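Local coordinates for protein dehydrogenase (Chromobacterium violaceum, PDB 3Q2I) that probably oxidises the 3-hydroxyl of UDP-N-acetylglucosaminuronic acid with NAD as cofactor, an early step toward 2,3-diacetamido-2,3-dideoxy-D-mannuronic acid, at residues Leu199-Thr213 with Glu223-Gly235. Numbering follows the deposited sequence.
Sequences LDWLIGPVESVQAYT and EDTGTVSVKWRSG. With NA (sodium ion), chain E.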
loop_
_atom_site.group_PDB
_atom_site.type_symbol
_atom_site.label_atom_id
_atom_site.label_comp_id
_atom_site.label_asym_id
_atom_site.label_seq_id
_atom_site.Cartn_x
_atom_site.Cartn_y
_atom_site.Cartn_z
ATOM N N LEU A 199 -19.875 22.054 3.737
ATOM C CA LEU A 199 -18.987 21.604 2.675
ATOM C C LEU A 199 -19.729 21.039 1.471
ATOM O O LEU A 199 -19.436 21.428 0.341
ATOM C CB LEU A 199 -17.941 20.644 3.266
ATOM C CG LEU A 199 -17.051 21.167 4.388
ATOM C CD1 LEU A 199 -16.093 20.111 4.985
ATOM C CD2 LEU A 199 -16.250 22.350 3.846
ATOM N N ASP A 200 -20.627 20.088 1.670
ATOM C CA ASP A 200 -21.443 19.595 0.588
ATOM C C ASP A 200 -22.616 20.563 0.269
ATOM O O ASP A 200 -22.880 20.815 -0.910
ATOM C CB ASP A 200 -22.013 18.211 0.964
ATOM C CG ASP A 200 -22.857 17.612 -0.153
ATOM O OD1 ASP A 200 -24.062 17.965 -0.255
ATOM O OD2 ASP A 200 -22.332 16.918 -1.038
ATOM N N TRP A 201 -23.233 21.156 1.299
ATOM C CA TRP A 201 -24.492 21.922 1.077
ATOM C C TRP A 201 -24.170 23.195 0.309
ATOM O O TRP A 201 -24.887 23.516 -0.644
ATOM C CB TRP A 201 -25.086 22.285 2.429
ATOM C CG TRP A 201 -26.302 23.157 2.296
ATOM C CD1 TRP A 201 -27.447 22.863 1.608
ATOM C CD2 TRP A 201 -26.522 24.421 2.954
ATOM N NE1 TRP A 201 -28.335 23.920 1.736
ATOM C CE2 TRP A 201 -27.795 24.877 2.555
ATOM C CE3 TRP A 201 -25.764 25.216 3.812
ATOM C CZ2 TRP A 201 -28.328 26.102 2.996
ATOM C CZ3 TRP A 201 -26.293 26.418 4.258
ATOM C CH2 TRP A 201 -27.563 26.845 3.845
ATOM N N LEU A 202 -23.092 23.903 0.660
ATOM C CA LEU A 202 -22.800 25.138 -0.085
ATOM C C LEU A 202 -21.922 24.841 -1.265
ATOM O O LEU A 202 -22.164 25.382 -2.333
ATOM C CB LEU A 202 -22.116 26.221 0.731
ATOM C CG LEU A 202 -22.939 26.790 1.888
ATOM C CD1 LEU A 202 -22.096 27.809 2.631
ATOM C CD2 LEU A 202 -24.173 27.490 1.248
ATOM N N ILE A 203 -20.843 24.066 -1.085
ATOM C CA ILE A 203 -19.863 24.018 -2.157
ATOM C C ILE A 203 -20.093 22.923 -3.192
ATOM O O ILE A 203 -19.767 23.092 -4.360
ATOM C CB ILE A 203 -18.375 23.977 -1.625
ATOM C CG1 ILE A 203 -18.202 24.918 -0.439
ATOM C CG2 ILE A 203 -17.298 23.983 -2.728
ATOM C CD1 ILE A 203 -18.320 26.413 -0.755
ATOM N N GLY A 204 -20.696 21.815 -2.772
ATOM C CA GLY A 204 -21.042 20.769 -3.735
ATOM C C GLY A 204 -20.367 19.426 -3.412
ATOM O O GLY A 204 -19.777 19.249 -2.343
ATOM N N PRO A 205 -20.486 18.466 -4.332
ATOM C CA PRO A 205 -20.012 17.118 -4.036
ATOM C C PRO A 205 -18.511 17.086 -3.795
ATOM O O PRO A 205 -17.742 17.593 -4.609
ATOM C CB PRO A 205 -20.330 16.356 -5.322
ATOM C CG PRO A 205 -21.531 17.139 -5.924
ATOM C CD PRO A 205 -21.222 18.556 -5.610
ATOM N N VAL A 206 -18.116 16.407 -2.711
ATOM C CA VAL A 206 -16.715 16.238 -2.330
ATOM C C VAL A 206 -16.191 14.959 -2.984
ATOM O O VAL A 206 -16.881 13.922 -3.062
ATOM C CB VAL A 206 -16.577 16.193 -0.793
ATOM C CG1 VAL A 206 -15.149 15.698 -0.397
ATOM C CG2 VAL A 206 -16.946 17.575 -0.183
ATOM N N GLU A 207 -14.969 15.025 -3.481
ATOM C CA GLU A 207 -14.282 13.879 -4.071
ATOM C C GLU A 207 -13.499 13.100 -3.021
ATOM O O GLU A 207 -13.694 11.895 -2.895
ATOM C CB GLU A 207 -13.287 14.358 -5.142
ATOM C CG GLU A 207 -12.643 13.169 -5.848
ATOM C CD GLU A 207 -11.853 13.585 -7.055
ATOM O OE1 GLU A 207 -10.615 13.544 -7.007
ATOM O OE2 GLU A 207 -12.475 14.040 -8.031
ATOM N N SER A 208 -12.738 13.811 -2.173
ATOM C CA SER A 208 -11.901 13.089 -1.186
ATOM C C SER A 208 -11.490 14.064 -0.080
ATOM O O SER A 208 -11.580 15.305 -0.275
ATOM C CB SER A 208 -10.697 12.403 -1.845
ATOM O OG SER A 208 -9.777 13.375 -2.378
ATOM N N VAL A 209 -11.046 13.487 1.034
ATOM C CA VAL A 209 -10.492 14.289 2.118
ATOM C C VAL A 209 -9.198 13.661 2.600
ATOM O O VAL A 209 -8.973 12.451 2.470
ATOM C CB VAL A 209 -11.497 14.373 3.301
ATOM C CG1 VAL A 209 -12.806 15.032 2.850
ATOM C CG2 VAL A 209 -11.753 12.984 3.908
ATOM N N GLN A 210 -8.385 14.500 3.282
ATOM C CA GLN A 210 -7.181 14.035 3.999
ATOM C C GLN A 210 -7.174 14.746 5.349
ATOM O O GLN A 210 -7.181 15.978 5.370
ATOM C CB GLN A 210 -5.921 14.510 3.258
ATOM C CG GLN A 210 -5.847 13.922 1.880
ATOM C CD GLN A 210 -4.894 14.682 0.942
ATOM O OE1 GLN A 210 -4.445 14.139 -0.056
ATOM N NE2 GLN A 210 -4.602 15.942 1.262
ATOM N N ALA A 211 -7.176 14.022 6.459
ATOM C CA ALA A 211 -7.424 14.640 7.762
ATOM C C ALA A 211 -6.364 14.277 8.799
ATOM O O ALA A 211 -5.711 13.231 8.674
ATOM C CB ALA A 211 -8.840 14.369 8.262
ATOM N N TYR A 212 -6.149 15.186 9.770
ATOM C CA TYR A 212 -5.417 14.868 10.989
ATOM C C TYR A 212 -6.353 15.282 12.137
ATOM O O TYR A 212 -7.013 16.315 12.051
ATOM C CB TYR A 212 -4.139 15.704 11.199
ATOM C CG TYR A 212 -3.011 15.451 10.235
ATOM C CD1 TYR A 212 -2.119 14.422 10.474
ATOM C CD2 TYR A 212 -2.756 16.346 9.208
ATOM C CE1 TYR A 212 -1.091 14.184 9.578
ATOM C CE2 TYR A 212 -1.686 16.141 8.334
ATOM C CZ TYR A 212 -0.838 15.097 8.578
ATOM O OH TYR A 212 0.197 14.823 7.700
ATOM N N THR A 213 -6.425 14.424 13.145
ATOM C CA THR A 213 -7.070 14.872 14.381
ATOM C C THR A 213 -6.273 14.432 15.597
ATOM O O THR A 213 -5.401 13.580 15.514
ATOM C CB THR A 213 -8.466 14.248 14.512
ATOM O OG1 THR A 213 -8.376 12.843 14.666
ATOM C CG2 THR A 213 -9.403 14.601 13.370
ATOM N N GLU A 223 -11.364 13.626 19.355
ATOM C CA GLU A 223 -10.512 14.774 19.087
ATOM C C GLU A 223 -11.026 16.058 19.691
ATOM O O GLU A 223 -12.247 16.324 19.647
ATOM C CB GLU A 223 -10.207 14.928 17.583
ATOM C CG GLU A 223 -11.333 15.578 16.713
ATOM C CD GLU A 223 -12.554 14.740 16.414
ATOM O OE1 GLU A 223 -12.613 13.541 16.739
ATOM O OE2 GLU A 223 -13.524 15.271 15.801
ATOM N N ASP A 224 -10.105 16.843 20.237
ATOM C CA ASP A 224 -10.383 18.235 20.526
ATOM C C ASP A 224 -9.903 19.215 19.490
ATOM O O ASP A 224 -10.197 20.422 19.580
ATOM C CB ASP A 224 -9.940 18.639 21.966
ATOM C CG ASP A 224 -8.443 18.442 22.196
ATOM O OD1 ASP A 224 -7.650 18.512 21.215
ATOM O OD2 ASP A 224 -8.081 18.246 23.375
ATOM N N THR A 225 -9.154 18.704 18.485
ATOM C CA THR A 225 -8.472 19.550 17.505
ATOM C C THR A 225 -8.361 18.758 16.201
ATOM O O THR A 225 -8.089 17.577 16.237
ATOM C CB THR A 225 -7.031 19.877 17.998
ATOM O OG1 THR A 225 -7.122 20.560 19.270
ATOM C CG2 THR A 225 -6.258 20.765 17.014
ATOM N N GLY A 226 -8.517 19.421 15.059
ATOM C CA GLY A 226 -8.392 18.680 13.792
ATOM C C GLY A 226 -8.251 19.608 12.622
ATOM O O GLY A 226 -8.656 20.766 12.665
ATOM N N THR A 227 -7.761 19.076 11.508
ATOM C CA THR A 227 -7.703 19.810 10.272
ATOM C C THR A 227 -7.970 18.834 9.124
ATOM O O THR A 227 -7.614 17.656 9.228
ATOM C CB THR A 227 -6.357 20.557 10.106
ATOM O OG1 THR A 227 -6.442 21.408 8.964
ATOM C CG2 THR A 227 -5.105 19.621 10.017
ATOM N N VAL A 228 -8.712 19.304 8.133
ATOM C CA VAL A 228 -9.006 18.423 6.997
ATOM C C VAL A 228 -8.738 19.177 5.715
ATOM O O VAL A 228 -9.250 20.290 5.576
ATOM C CB VAL A 228 -10.433 17.894 7.039
ATOM C CG1 VAL A 228 -11.473 19.005 7.120
ATOM C CG2 VAL A 228 -10.671 16.925 5.883
ATOM N N SER A 229 -7.983 18.561 4.796
ATOM C CA SER A 229 -7.770 19.011 3.413
ATOM C C SER A 229 -8.925 18.395 2.593
ATOM O O SER A 229 -9.194 17.185 2.743
ATOM C CB SER A 229 -6.410 18.375 2.952
ATOM O OG SER A 229 -5.364 18.849 3.743
ATOM N N VAL A 230 -9.611 19.208 1.762
ATOM C CA VAL A 230 -10.754 18.738 1.003
ATOM C C VAL A 230 -10.562 19.016 -0.496
ATOM O O VAL A 230 -10.114 20.122 -0.910
ATOM C CB VAL A 230 -12.008 19.516 1.458
ATOM C CG1 VAL A 230 -13.294 19.028 0.693
ATOM C CG2 VAL A 230 -12.205 19.355 2.956
ATOM N N LYS A 231 -10.940 18.030 -1.329
ATOM C CA LYS A 231 -10.956 18.165 -2.776
ATOM C C LYS A 231 -12.361 17.946 -3.272
ATOM O O LYS A 231 -12.933 16.890 -2.984
ATOM C CB LYS A 231 -9.965 17.233 -3.499
ATOM C CG LYS A 231 -10.115 17.362 -5.033
ATOM C CD LYS A 231 -9.184 16.403 -5.734
ATOM C CE LYS A 231 -9.468 16.450 -7.244
ATOM N NZ LYS A 231 -8.772 15.359 -7.974
ATOM N N TRP A 232 -12.937 18.922 -3.986
ATOM C CA TRP A 232 -14.285 18.783 -4.554
ATOM C C TRP A 232 -14.198 18.194 -5.951
ATOM O O TRP A 232 -13.159 18.298 -6.638
ATOM C CB TRP A 232 -14.968 20.184 -4.558
ATOM C CG TRP A 232 -15.598 20.532 -3.269
ATOM C CD1 TRP A 232 -16.901 20.290 -2.914
ATOM C CD2 TRP A 232 -15.008 21.215 -2.142
ATOM N NE1 TRP A 232 -17.138 20.742 -1.651
ATOM C CE2 TRP A 232 -16.001 21.301 -1.138
ATOM C CE3 TRP A 232 -13.743 21.746 -1.875
ATOM C CZ2 TRP A 232 -15.786 21.931 0.074
ATOM C CZ3 TRP A 232 -13.536 22.369 -0.678
ATOM C CH2 TRP A 232 -14.541 22.441 0.302
ATOM N N ARG A 233 -15.282 17.508 -6.379
ATOM C CA ARG A 233 -15.332 16.924 -7.712
ATOM C C ARG A 233 -15.199 17.993 -8.795
ATOM O O ARG A 233 -14.724 17.692 -9.883
ATOM C CB ARG A 233 -16.636 16.164 -7.926
ATOM C CG ARG A 233 -16.856 15.040 -6.927
ATOM C CD ARG A 233 -17.932 14.090 -7.482
ATOM N NE ARG A 233 -18.255 13.109 -6.446
ATOM C CZ ARG A 233 -17.467 12.060 -6.230
ATOM N NH1 ARG A 233 -17.800 11.161 -5.292
ATOM N NH2 ARG A 233 -16.342 11.941 -6.935
ATOM N N SER A 234 -15.545 19.238 -8.472
ATOM C CA SER A 234 -15.323 20.352 -9.419
ATOM C C SER A 234 -13.855 20.751 -9.580
ATOM O O SER A 234 -13.533 21.545 -10.486
ATOM C CB SER A 234 -16.060 21.587 -8.923
ATOM O OG SER A 234 -15.456 22.064 -7.722
ATOM N N GLY A 235 -12.972 20.236 -8.721
ATOM C CA GLY A 235 -11.545 20.606 -8.718
ATOM C C GLY A 235 -11.271 21.577 -7.580
ATOM O O GLY A 235 -10.090 21.791 -7.252
HETATM NA NA NA E . -6.347 11.383 15.105
HETATM O O HOH W 1 -17.930 19.429 -6.771
HETATM O O HOH W 2 -14.755 13.311 -8.991
HETATM O O HOH W 3 -10.870 13.935 -9.897
HETATM O O HOH W 4 -10.828 11.976 14.792
HETATM O O HOH W 5 -4.837 11.908 12.709
HETATM O O HOH W 6 -4.665 10.337 15.354
HETATM O O HOH W 7 -7.881 9.405 14.851
HETATM O O HOH W 8 -7.576 11.368 17.111
#
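The indole of Trp-232 lies between Ile-203 and Val-206, each laying CG2 over a different face; Ile-203 CG2 is 3.4 Å from the centroid of the five-membered ring, close to the ring normal, a tight CH-pi contact. With CG anti to the carbonyl carbon (chi1 -84°), the tryptophan swings back toward helix 193-203. There its NE1 donates to Leu-199 O at 3.1 Å; the oxygen is near the indole plane, but NE1 stands above the carbonyl plane. Leu-199 CD2 meets the six-membered ring at CZ2, 3.8 Å away, so both a hydrogen bond and an apolar contact tie the indole to Leu-199.

Strands 206-213 and 225-232 pair as an antiparallel hairpin, interrupted by a classic beta bulge: the amides of Glu-207 and Ser-208 both donate to Lys-231 O, in its carbonyl plane. Glu-207 and Lys-231 run side by side in extended form, and in a salt bridge Lys-231 NZ reaches the syn side of Glu-207 OE1 at 2.8 Å, 28° out of the carboxylate plane. Water bridges Glu-207 OE2 to Arg-233 NH2, while the guanidinium lays one face over Val-206 O and its NH1 donates to Leu-350 O. At the far end, Thr-213 binds a sodium ion through O at 2.4 Å and OG1 at 2.5 Å; its CB packs against Glu-223 CB.

In the large mixed sheet of the C-terminal alpha/beta domain, strand 237-243 flanks the hairpin beside 225-232, and 348-349 beside 206-214. Helix 325-344 packs on Leu-199, Val-206 and Thr-213, whereas Ser-208 and Tyr-212 face a second subunit, exchanging reciprocal hydrogen bonds with its Tyr-212 and Ser-208.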